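Local coordinates for protein thiol-activated cytolysin (Desulfobulbus propionicus, PDB 6NAL) that probably acts as a pore-forming toxin of the cholesterol-dependent cytolysin family, whose members assemble on membranes and insert large beta-barrel pores, at residues Gln172-Asp177 with Ser290-Gly295; Leu190-Gln195 with Gln243-Phe248; Glu38-Ser43 with Pro417-Ala422. One frame throughout, in Å; residues are numbered along the deposited sequence.

Interaction 1 of 3, residues Gln172-Asp177 with Ser290-Gly295; sequences QKLSID and SIVVHG
L174 comes down on strand 287-294 from the last turn of helix 167-174, with its CA 6.4 Å from the CA of S290. S175 is the first residue to leave helical angles, with positive phi. L174 makes most of the contact. Its CG lies 3.8 Å from V292 CG1, and the two side chains cross at about a right angle. The CD2 branch reaches along the strand toward S290 and sits 3.8 Å from S290 CB. With CG anti to its carbonyl carbon (chi1 -77°), L174 brings its branched end nearer the strand than the direction of its CB would suggest. V292 answers with both methyls. CG1 meets L174, and CG2 lies 4.0 Å from K173 CB.

This is helix-on-sheet packing in the family region of the thiol-activated cytolysins. The helix covers one face of a curled antiparallel sheet, in which strand 287-294 runs between strands 232-250 and 299-305. S290 and V292 turn their side chains toward the helix. I291, between them, points away and meets I315 of helix 309-320, so helices lie on both faces of the sheet.

K173 joins the apolar contact mainly through its CB. Its chain bends at chi2 (-82°) and leads away from the segment, and NZ forms a salt bridge with E298. S290 meets L174 through CB, while its OG is hydrogen-bonded to N302 OD1. V292 also touches L170 of the same helix and F245 of the neighbouring strand.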
loop_
_atom_site.group_PDB
_atom_site.type_symbol
_atom_site.label_atom_id
_atom_site.label_comp_id
_atom_site.label_asym_id
_atom_site.label_seq_id
_atom_site.Cartn_x
_atom_site.Cartn_y
_atom_site.Cartn_z
ATOM N N GLN A 172 -8.410 -29.525 20.549
ATOM C CA GLN A 172 -8.934 -29.871 21.863
ATOM C C GLN A 172 -8.690 -28.745 22.861
ATOM O O GLN A 172 -9.631 -28.193 23.443
ATOM C CB GLN A 172 -8.319 -31.179 22.398
ATOM C CG GLN A 172 -8.979 -31.672 23.698
ATOM C CD GLN A 172 -7.976 -32.121 24.780
ATOM O OE1 GLN A 172 -6.804 -32.400 24.486
ATOM N NE2 GLN A 172 -8.444 -32.199 26.038
ATOM N N LYS A 173 -7.424 -28.398 23.080
ATOM C CA LYS A 173 -7.049 -27.615 24.253
ATOM C C LYS A 173 -7.343 -26.123 24.071
ATOM O O LYS A 173 -7.946 -25.488 24.949
ATOM C CB LYS A 173 -5.566 -27.856 24.557
ATOM C CG LYS A 173 -5.167 -29.324 24.852
ATOM C CD LYS A 173 -5.434 -29.752 26.315
ATOM C CE LYS A 173 -5.012 -31.200 26.592
ATOM N NZ LYS A 173 -4.996 -31.536 28.061
ATOM N N LEU A 174 -6.933 -25.540 22.940
ATOM C CA LEU A 174 -7.155 -24.113 22.709
ATOM C C LEU A 174 -8.540 -23.817 22.168
ATOM O O LEU A 174 -8.868 -22.640 21.962
ATOM C CB LEU A 174 -6.150 -23.539 21.708
ATOM C CG LEU A 174 -4.745 -23.264 22.225
ATOM C CD1 LEU A 174 -3.849 -22.735 21.135
ATOM C CD2 LEU A 174 -4.778 -22.314 23.412
ATOM N N SER A 175 -9.334 -24.848 21.887
ATOM C CA SER A 175 -10.660 -24.681 21.298
ATOM C C SER A 175 -10.599 -23.746 20.080
ATOM O O SER A 175 -11.031 -22.590 20.090
ATOM C CB SER A 175 -11.629 -24.187 22.373
ATOM O OG SER A 175 -12.963 -24.518 22.042
ATOM N N ILE A 176 -10.011 -24.316 19.032
ATOM C CA ILE A 176 -9.822 -23.685 17.738
ATOM C C ILE A 176 -10.892 -24.232 16.800
ATOM O O ILE A 176 -10.902 -25.427 16.496
ATOM C CB ILE A 176 -8.418 -23.985 17.185
ATOM C CG1 ILE A 176 -7.346 -23.444 18.127
ATOM C CG2 ILE A 176 -8.324 -23.471 15.756
ATOM C CD1 ILE A 176 -6.862 -22.128 17.747
ATOM N N ASP A 177 -11.780 -23.385 16.308
ATOM C CA ASP A 177 -12.734 -23.797 15.277
ATOM C C ASP A 177 -12.943 -22.592 14.374
ATOM O O ASP A 177 -13.526 -21.587 14.787
ATOM C CB ASP A 177 -14.059 -24.286 15.874
ATOM C CG ASP A 177 -15.153 -24.542 14.796
ATOM O OD1 ASP A 177 -14.831 -24.763 13.588
ATOM O OD2 ASP A 177 -16.351 -24.523 15.174
ATOM N N SER A 290 -5.878 -17.222 25.422
ATOM C CA SER A 290 -5.922 -18.628 25.780
ATOM C C SER A 290 -4.505 -19.136 25.711
ATOM O O SER A 290 -3.743 -18.694 24.866
ATOM C CB SER A 290 -6.784 -19.423 24.855
ATOM O OG SER A 290 -8.118 -19.039 25.072
ATOM N N ILE A 291 -4.169 -20.073 26.581
ATOM C CA ILE A 291 -2.807 -20.577 26.689
ATOM C C ILE A 291 -2.808 -22.064 26.958
ATOM O O ILE A 291 -3.549 -22.568 27.807
ATOM C CB ILE A 291 -2.027 -19.878 27.806
ATOM C CG1 ILE A 291 -2.003 -18.389 27.535
ATOM C CG2 ILE A 291 -0.678 -20.459 27.887
ATOM C CD1 ILE A 291 -1.289 -17.648 28.626
ATOM N N VAL A 292 -1.932 -22.758 26.273
ATOM C CA VAL A 292 -1.723 -24.158 26.525
ATOM C C VAL A 292 -0.230 -24.386 26.691
ATOM O O VAL A 292 0.591 -23.880 25.917
ATOM C CB VAL A 292 -2.320 -25.043 25.411
ATOM C CG1 VAL A 292 -1.783 -24.644 24.128
ATOM C CG2 VAL A 292 -2.000 -26.491 25.637
ATOM N N VAL A 293 0.108 -25.169 27.706
ATOM C CA VAL A 293 1.479 -25.478 28.045
ATOM C C VAL A 293 1.633 -27.002 28.010
ATOM O O VAL A 293 0.851 -27.720 28.633
ATOM C CB VAL A 293 1.842 -24.903 29.426
ATOM C CG1 VAL A 293 3.193 -25.501 29.871
ATOM C CG2 VAL A 293 1.869 -23.345 29.413
ATOM N N HIS A 294 2.658 -27.486 27.327
ATOM C CA HIS A 294 2.777 -28.906 26.983
ATOM C C HIS A 294 4.243 -29.304 27.142
ATOM O O HIS A 294 5.124 -28.655 26.566
ATOM C CB HIS A 294 2.249 -29.110 25.551
ATOM C CG HIS A 294 2.263 -30.524 25.075
ATOM N ND1 HIS A 294 2.546 -30.868 23.767
ATOM C CD2 HIS A 294 2.015 -31.678 25.723
ATOM C CE1 HIS A 294 2.498 -32.178 23.642
ATOM N NE2 HIS A 294 2.192 -32.694 24.818
ATOM N N GLY A 295 4.511 -30.309 27.974
ATOM C CA GLY A 295 5.870 -30.741 28.220
ATOM C C GLY A 295 6.456 -30.077 29.452
ATOM O O GLY A 295 6.421 -28.850 29.577
#

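Interaction 2 of 3, residues Leu190-Gln195 with Gln243-Phe248; sequences LIRFKQ and QIFLKF
Two neighbouring strands of the curled antiparallel sheet meet here, 187-202 and 232-250. Their segment axes come within 4.7 Å and run antiparallel, at 171° between their N-to-C directions. I191 and L246 form one hydrogen-bonded pair. I191 N reaches L246 O at 3.0 Å, and L246 N returns to I191 O at 2.8 Å. F193 and I244 form the other pair in the same way. CA-H...O contacts, such as R192 CA to I244 O, fill in between these bonds.

L190, R192 and K194 share one face of the sheet with Q243, F245 and K247. R192 starts with CG anti to the backbone N (chi1 -169°) and lies beside F245, pointing the same way. Its CG stands over the ring face, offset toward the rim, in a CH-pi contact 3.8 Å from the ring centroid. The guanidinium then turns 52° from the ring plane. Q243 OE1 accepts a weak hydrogen bond from R192 NH1 at 3.4 Å and also lies near K194 CE. K194 NZ has its hydrogen bond with N335 instead. L190 CD1 packs 3.7 Å from K247 CA.

The other face carries I191, F193, I244 and L246. The CD1 methyl of L246 touches the F193 ring at its edge, 3.8 Å from CE1. F248, at the end of its segment, brings CE1 within 3.4 Å of I191 CD1. Y148 meets the F193 ring edge-to-face.

Paired hydrogen bonds with side chains alternating between two covered faces are typical of a buried antiparallel beta sheet, as in the central sheet of cholesterol-dependent cytolysins.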
loop_
_atom_site.group_PDB
_atom_site.type_symbol
_atom_site.label_atom_id
_atom_site.label_comp_id
_atom_site.label_asym_id
_atom_site.label_seq_id
_atom_site.Cartn_x
_atom_site.Cartn_y
_atom_site.Cartn_z
ATOM N N LEU A 190 -1.542 -16.051 16.752
ATOM C CA LEU A 190 -0.956 -17.160 17.500
ATOM C C LEU A 190 0.535 -17.003 17.718
ATOM O O LEU A 190 1.291 -16.774 16.774
ATOM C CB LEU A 190 -1.203 -18.479 16.801
ATOM C CG LEU A 190 -1.118 -19.702 17.714
ATOM C CD1 LEU A 190 -2.359 -19.793 18.546
ATOM C CD2 LEU A 190 -0.953 -20.942 16.822
ATOM N N ILE A 191 0.954 -17.174 18.961
ATOM C CA ILE A 191 2.356 -17.173 19.342
ATOM C C ILE A 191 2.711 -18.549 19.881
ATOM O O ILE A 191 1.948 -19.144 20.648
ATOM C CB ILE A 191 2.614 -16.083 20.407
ATOM C CG1 ILE A 191 2.333 -14.693 19.830
ATOM C CG2 ILE A 191 4.043 -16.129 20.957
ATOM C CD1 ILE A 191 2.359 -13.613 20.868
ATOM N N ARG A 192 3.904 -19.015 19.534
ATOM C CA ARG A 192 4.444 -20.233 20.084
ATOM C C ARG A 192 5.848 -20.026 20.603
ATOM O O ARG A 192 6.709 -19.572 19.862
ATOM C CB ARG A 192 4.489 -21.326 19.043
ATOM C CG ARG A 192 4.787 -22.633 19.650
ATOM C CD ARG A 192 5.135 -23.688 18.648
ATOM N NE ARG A 192 6.176 -23.253 17.738
ATOM C CZ ARG A 192 6.614 -23.985 16.730
ATOM N NH1 ARG A 192 6.086 -25.194 16.553
ATOM N NH2 ARG A 192 7.556 -23.512 15.916
ATOM N N PHE A 193 6.080 -20.436 21.847
ATOM C CA PHE A 193 7.417 -20.567 22.425
ATOM C C PHE A 193 7.800 -22.038 22.438
ATOM O O PHE A 193 7.052 -22.854 22.974
ATOM C CB PHE A 193 7.455 -20.033 23.857
ATOM C CG PHE A 193 7.173 -18.550 23.970
ATOM C CD1 PHE A 193 5.889 -18.087 23.990
ATOM C CD2 PHE A 193 8.204 -17.658 24.078
ATOM C CE1 PHE A 193 5.606 -16.763 24.095
ATOM C CE2 PHE A 193 7.948 -16.329 24.190
ATOM C CZ PHE A 193 6.627 -15.866 24.192
ATOM N N LYS A 194 8.948 -22.390 21.852
ATOM C CA LYS A 194 9.308 -23.792 21.757
ATOM C C LYS A 194 10.721 -24.057 22.237
ATOM O O LYS A 194 11.671 -23.452 21.741
ATOM C CB LYS A 194 9.179 -24.286 20.317
ATOM C CG LYS A 194 9.445 -25.826 20.108
ATOM C CD LYS A 194 9.727 -26.125 18.604
ATOM C CE LYS A 194 9.051 -27.414 18.243
ATOM N NZ LYS A 194 8.420 -27.421 16.850
ATOM N N GLN A 195 10.873 -25.029 23.134
ATOM C CA GLN A 195 12.200 -25.385 23.620
ATOM C C GLN A 195 12.430 -26.880 23.521
ATOM O O GLN A 195 11.648 -27.663 24.056
ATOM C CB GLN A 195 12.415 -24.936 25.068
ATOM C CG GLN A 195 13.834 -25.185 25.523
ATOM C CD GLN A 195 14.120 -24.628 26.918
ATOM O OE1 GLN A 195 13.228 -24.080 27.566
ATOM N NE2 GLN A 195 15.354 -24.823 27.400
ATOM N N GLN A 243 6.562 -26.689 25.076
ATOM C CA GLN A 243 5.914 -25.891 24.061
ATOM C C GLN A 243 4.824 -25.105 24.767
ATOM O O GLN A 243 4.066 -25.639 25.573
ATOM C CB GLN A 243 5.392 -26.805 22.950
ATOM C CG GLN A 243 5.344 -26.203 21.601
ATOM C CD GLN A 243 5.290 -27.237 20.494
ATOM O OE1 GLN A 243 5.753 -26.968 19.395
ATOM N NE2 GLN A 243 4.719 -28.404 20.764
ATOM N N ILE A 244 4.783 -23.828 24.468
ATOM C CA ILE A 244 3.760 -22.921 24.939
ATOM C C ILE A 244 3.100 -22.249 23.735
ATOM O O ILE A 244 3.785 -21.691 22.866
ATOM C CB ILE A 244 4.356 -21.858 25.878
ATOM C CG1 ILE A 244 5.096 -22.595 27.000
ATOM C CG2 ILE A 244 3.259 -20.949 26.336
ATOM C CD1 ILE A 244 5.995 -21.695 27.792
ATOM N N PHE A 245 1.777 -22.266 23.712
ATOM C CA PHE A 245 0.996 -21.586 22.691
ATOM C C PHE A 245 0.166 -20.512 23.352
ATOM O O PHE A 245 -0.455 -20.780 24.376
ATOM C CB PHE A 245 0.060 -22.564 21.979
ATOM C CG PHE A 245 0.750 -23.477 21.034
ATOM C CD1 PHE A 245 1.196 -24.702 21.445
ATOM C CD2 PHE A 245 0.943 -23.103 19.716
ATOM C CE1 PHE A 245 1.834 -25.566 20.553
ATOM C CE2 PHE A 245 1.581 -23.941 18.824
ATOM C CZ PHE A 245 2.020 -25.175 19.241
ATOM N N LEU A 246 0.140 -19.316 22.761
ATOM C CA LEU A 246 -0.763 -18.244 23.167
ATOM C C LEU A 246 -1.685 -17.870 22.010
ATOM O O LEU A 246 -1.223 -17.412 20.966
ATOM C CB LEU A 246 0.012 -17.005 23.601
ATOM C CG LEU A 246 0.620 -17.018 24.990
ATOM C CD1 LEU A 246 1.960 -17.663 24.778
ATOM C CD2 LEU A 246 0.674 -15.633 25.515
ATOM N N LYS A 247 -2.982 -17.994 22.218
ATOM C CA LYS A 247 -3.965 -17.692 21.193
ATOM C C LYS A 247 -4.661 -16.396 21.566
ATOM O O LYS A 247 -5.203 -16.276 22.664
ATOM C CB LYS A 247 -4.978 -18.827 21.058
ATOM C CG LYS A 247 -6.034 -18.543 20.022
ATOM C CD LYS A 247 -6.915 -19.789 19.800
ATOM C CE LYS A 247 -8.398 -19.444 19.970
ATOM N NZ LYS A 247 -8.628 -18.876 21.334
ATOM N N PHE A 248 -4.624 -15.420 20.661
ATOM C CA PHE A 248 -5.309 -14.145 20.837
ATOM C C PHE A 248 -6.442 -14.065 19.819
ATOM O O PHE A 248 -6.202 -14.169 18.617
ATOM C CB PHE A 248 -4.371 -12.969 20.636
ATOM C CG PHE A 248 -3.152 -12.989 21.484
ATOM C CD1 PHE A 248 -2.027 -13.692 21.102
ATOM C CD2 PHE A 248 -3.114 -12.283 22.673
ATOM C CE1 PHE A 248 -0.900 -13.702 21.908
ATOM C CE2 PHE A 248 -1.989 -12.270 23.455
ATOM C CZ PHE A 248 -0.887 -12.991 23.078
#

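Interaction 3 of 3, residues Glu38-Ser43 with Pro417-Ala422; sequences ERFDDS and PLRGNA
The stack of R419 on F40 dominates this contact. The guanidinium lies flat over one face of the phenyl ring, with centres 3.4 Å apart and planes only 6° from parallel. It is also a cation-pi contact, with R419 CZ 19° off the ring normal. NH1 stands over the centre of the ring, while NH2 comes 3.3 Å from F40 CZ. The arginine chain bends at chi3 (-67°) and crosses the phenylalanine side chain at about a right angle. R419 CD also rests by the ring, 3.8 Å from F40 CE1.

A second group meets the same ring at its edge. N421 brings its amide carbon CG into the ring plane, 3.7 Å from F40 CZ. The amide has a partner elsewhere, since N421 ND2 makes a weak hydrogen bond to I387 O. Y45 of strand 44-59 also meets the F40 ring, with the planes at about 40°.

One backbone hydrogen bond joins the segments. G420 N donates to S43 O at 3.0 Å. R419 CA stands 3.6 Å from the same oxygen in a CA-H...O contact. S43 O therefore faces the start of the turn. That turn has its own bond, from A422 N to R419 O.

Segment 38-43 includes the end of strand 37-41 and the loop that leads to strand 44-59. Segment 417-422 leads out of strand 412-418 through a type I beta turn into strand 422-432. The contact is a turn packed against a beta hairpin, where the long sheet of the molecule meets its C-terminal beta sandwich.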
loop_
_atom_site.group_PDB
_atom_site.type_symbol
_atom_site.label_atom_id
_atom_site.label_comp_id
_atom_site.label_asym_id
_atom_site.label_seq_id
_atom_site.Cartn_x
_atom_site.Cartn_y
_atom_site.Cartn_z
ATOM N N GLU A 38 -15.272 -0.086 2.285
ATOM C CA GLU A 38 -15.089 1.119 3.060
ATOM C C GLU A 38 -16.248 1.284 4.023
ATOM O O GLU A 38 -17.345 0.762 3.815
ATOM C CB GLU A 38 -14.980 2.345 2.128
ATOM C CG GLU A 38 -16.313 2.694 1.329
ATOM C CD GLU A 38 -16.309 4.151 0.708
ATOM O OE1 GLU A 38 -15.232 4.656 0.355
ATOM O OE2 GLU A 38 -17.375 4.790 0.572
ATOM N N ARG A 39 -15.982 2.039 5.071
ATOM C CA ARG A 39 -17.033 2.542 5.928
ATOM C C ARG A 39 -16.473 3.686 6.751
ATOM O O ARG A 39 -15.260 3.923 6.809
ATOM C CB ARG A 39 -17.583 1.445 6.845
ATOM C CG ARG A 39 -16.594 0.973 7.857
ATOM C CD ARG A 39 -17.042 -0.326 8.545
ATOM N NE ARG A 39 -15.948 -0.824 9.375
ATOM C CZ ARG A 39 -15.701 -0.362 10.591
ATOM N NH1 ARG A 39 -16.504 0.569 11.099
ATOM N NH2 ARG A 39 -14.679 -0.845 11.289
ATOM N N PHE A 40 -17.387 4.355 7.426
ATOM C CA PHE A 40 -17.070 5.421 8.351
ATOM C C PHE A 40 -17.427 5.050 9.772
ATOM O O PHE A 40 -18.499 4.494 10.026
ATOM C CB PHE A 40 -17.843 6.679 8.004
ATOM C CG PHE A 40 -17.363 7.346 6.788
ATOM C CD1 PHE A 40 -16.364 8.292 6.868
ATOM C CD2 PHE A 40 -17.903 7.019 5.560
ATOM C CE1 PHE A 40 -15.909 8.926 5.719
ATOM C CE2 PHE A 40 -17.447 7.632 4.411
ATOM C CZ PHE A 40 -16.457 8.605 4.490
ATOM N N ASP A 41 -16.555 5.426 10.693
ATOM C CA ASP A 41 -16.824 5.393 12.130
ATOM C C ASP A 41 -16.735 6.853 12.589
ATOM O O ASP A 41 -15.685 7.315 13.046
ATOM C CB ASP A 41 -15.845 4.486 12.867
ATOM C CG ASP A 41 -15.914 4.663 14.384
ATOM O OD1 ASP A 41 -16.829 5.401 14.851
ATOM O OD2 ASP A 41 -15.062 4.055 15.095
ATOM N N ASP A 42 -17.846 7.581 12.432
ATOM C CA ASP A 42 -17.917 9.036 12.618
ATOM C C ASP A 42 -17.010 9.733 11.604
ATOM O O ASP A 42 -17.224 9.578 10.387
ATOM C CB ASP A 42 -17.642 9.318 14.098
ATOM C CG ASP A 42 -18.864 9.030 14.983
ATOM O OD1 ASP A 42 -19.990 9.470 14.622
ATOM O OD2 ASP A 42 -18.694 8.351 16.031
ATOM N N SER A 43 -16.066 10.562 12.021
ATOM C CA SER A 43 -15.212 11.206 11.040
ATOM C C SER A 43 -14.110 10.278 10.560
ATOM O O SER A 43 -13.349 10.653 9.668
ATOM C CB SER A 43 -14.611 12.525 11.596
ATOM O OG SER A 43 -14.028 12.407 12.873
ATOM N N PRO A 417 -14.960 21.136 8.874
ATOM C CA PRO A 417 -14.674 19.740 9.261
ATOM C C PRO A 417 -14.609 18.803 8.054
ATOM O O PRO A 417 -15.446 18.844 7.152
ATOM C CB PRO A 417 -15.845 19.382 10.186
ATOM C CG PRO A 417 -17.017 20.173 9.550
ATOM C CD PRO A 417 -16.397 21.442 8.895
ATOM N N LEU A 418 -13.614 17.912 8.086
ATOM C CA LEU A 418 -13.334 16.948 7.035
ATOM C C LEU A 418 -13.263 15.536 7.599
ATOM O O LEU A 418 -12.662 15.302 8.651
ATOM C CB LEU A 418 -12.012 17.308 6.359
ATOM C CG LEU A 418 -12.096 18.592 5.513
ATOM C CD1 LEU A 418 -10.681 18.975 5.113
ATOM C CD2 LEU A 418 -12.975 18.432 4.274
ATOM N N ARG A 419 -13.821 14.593 6.857
ATOM C CA ARG A 419 -13.699 13.194 7.196
ATOM C C ARG A 419 -12.417 12.631 6.622
ATOM O O ARG A 419 -11.748 13.245 5.814
ATOM C CB ARG A 419 -14.910 12.433 6.702
ATOM C CG ARG A 419 -16.179 13.025 7.275
ATOM C CD ARG A 419 -17.359 12.087 7.161
ATOM N NE ARG A 419 -17.732 11.903 5.764
ATOM C CZ ARG A 419 -18.579 10.965 5.350
ATOM N NH1 ARG A 419 -19.127 10.151 6.247
ATOM N NH2 ARG A 419 -18.875 10.845 4.060
ATOM N N GLY A 420 -12.065 11.439 7.087
ATOM C CA GLY A 420 -10.800 10.801 6.764
ATOM C C GLY A 420 -10.634 10.421 5.304
ATOM O O GLY A 420 -9.518 10.083 4.893
ATOM N N ASN A 421 -11.699 10.462 4.514
ATOM C CA ASN A 421 -11.556 10.268 3.082
ATOM C C ASN A 421 -11.098 11.522 2.325
ATOM O O ASN A 421 -10.920 11.453 1.108
ATOM C CB ASN A 421 -12.875 9.739 2.520
ATOM C CG ASN A 421 -14.014 10.711 2.684
ATOM O OD1 ASN A 421 -14.083 11.471 3.656
ATOM N ND2 ASN A 421 -14.936 10.678 1.733
ATOM N N ALA A 422 -10.825 12.637 2.978
ATOM C CA ALA A 422 -10.378 13.818 2.253
ATOM C C ALA A 422 -8.861 13.872 2.154
ATOM O O ALA A 422 -8.175 13.689 3.155
ATOM C CB ALA A 422 -10.910 15.068 2.944
#

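Interactions 1 and 2 belong to one buried core. Strands 287-294 and 232-250 are neighbours in the same sheet, and S290 O and H294 O probably take hydrogen bonds from K247 N and Q243 N. Interaction 2 builds the sheet through backbone bonds, whereas interaction 1 covers it with apolar side chains. F245 touches both V292 and L174, so the two share a packing layer. Interaction 3 is distant, its centre about 40 Å from that of interaction 1 and 38 Å from that of interaction 2. It is partly exposed and relies on a cation-pi stack with one backbone bond. Along the chain, it encloses both others.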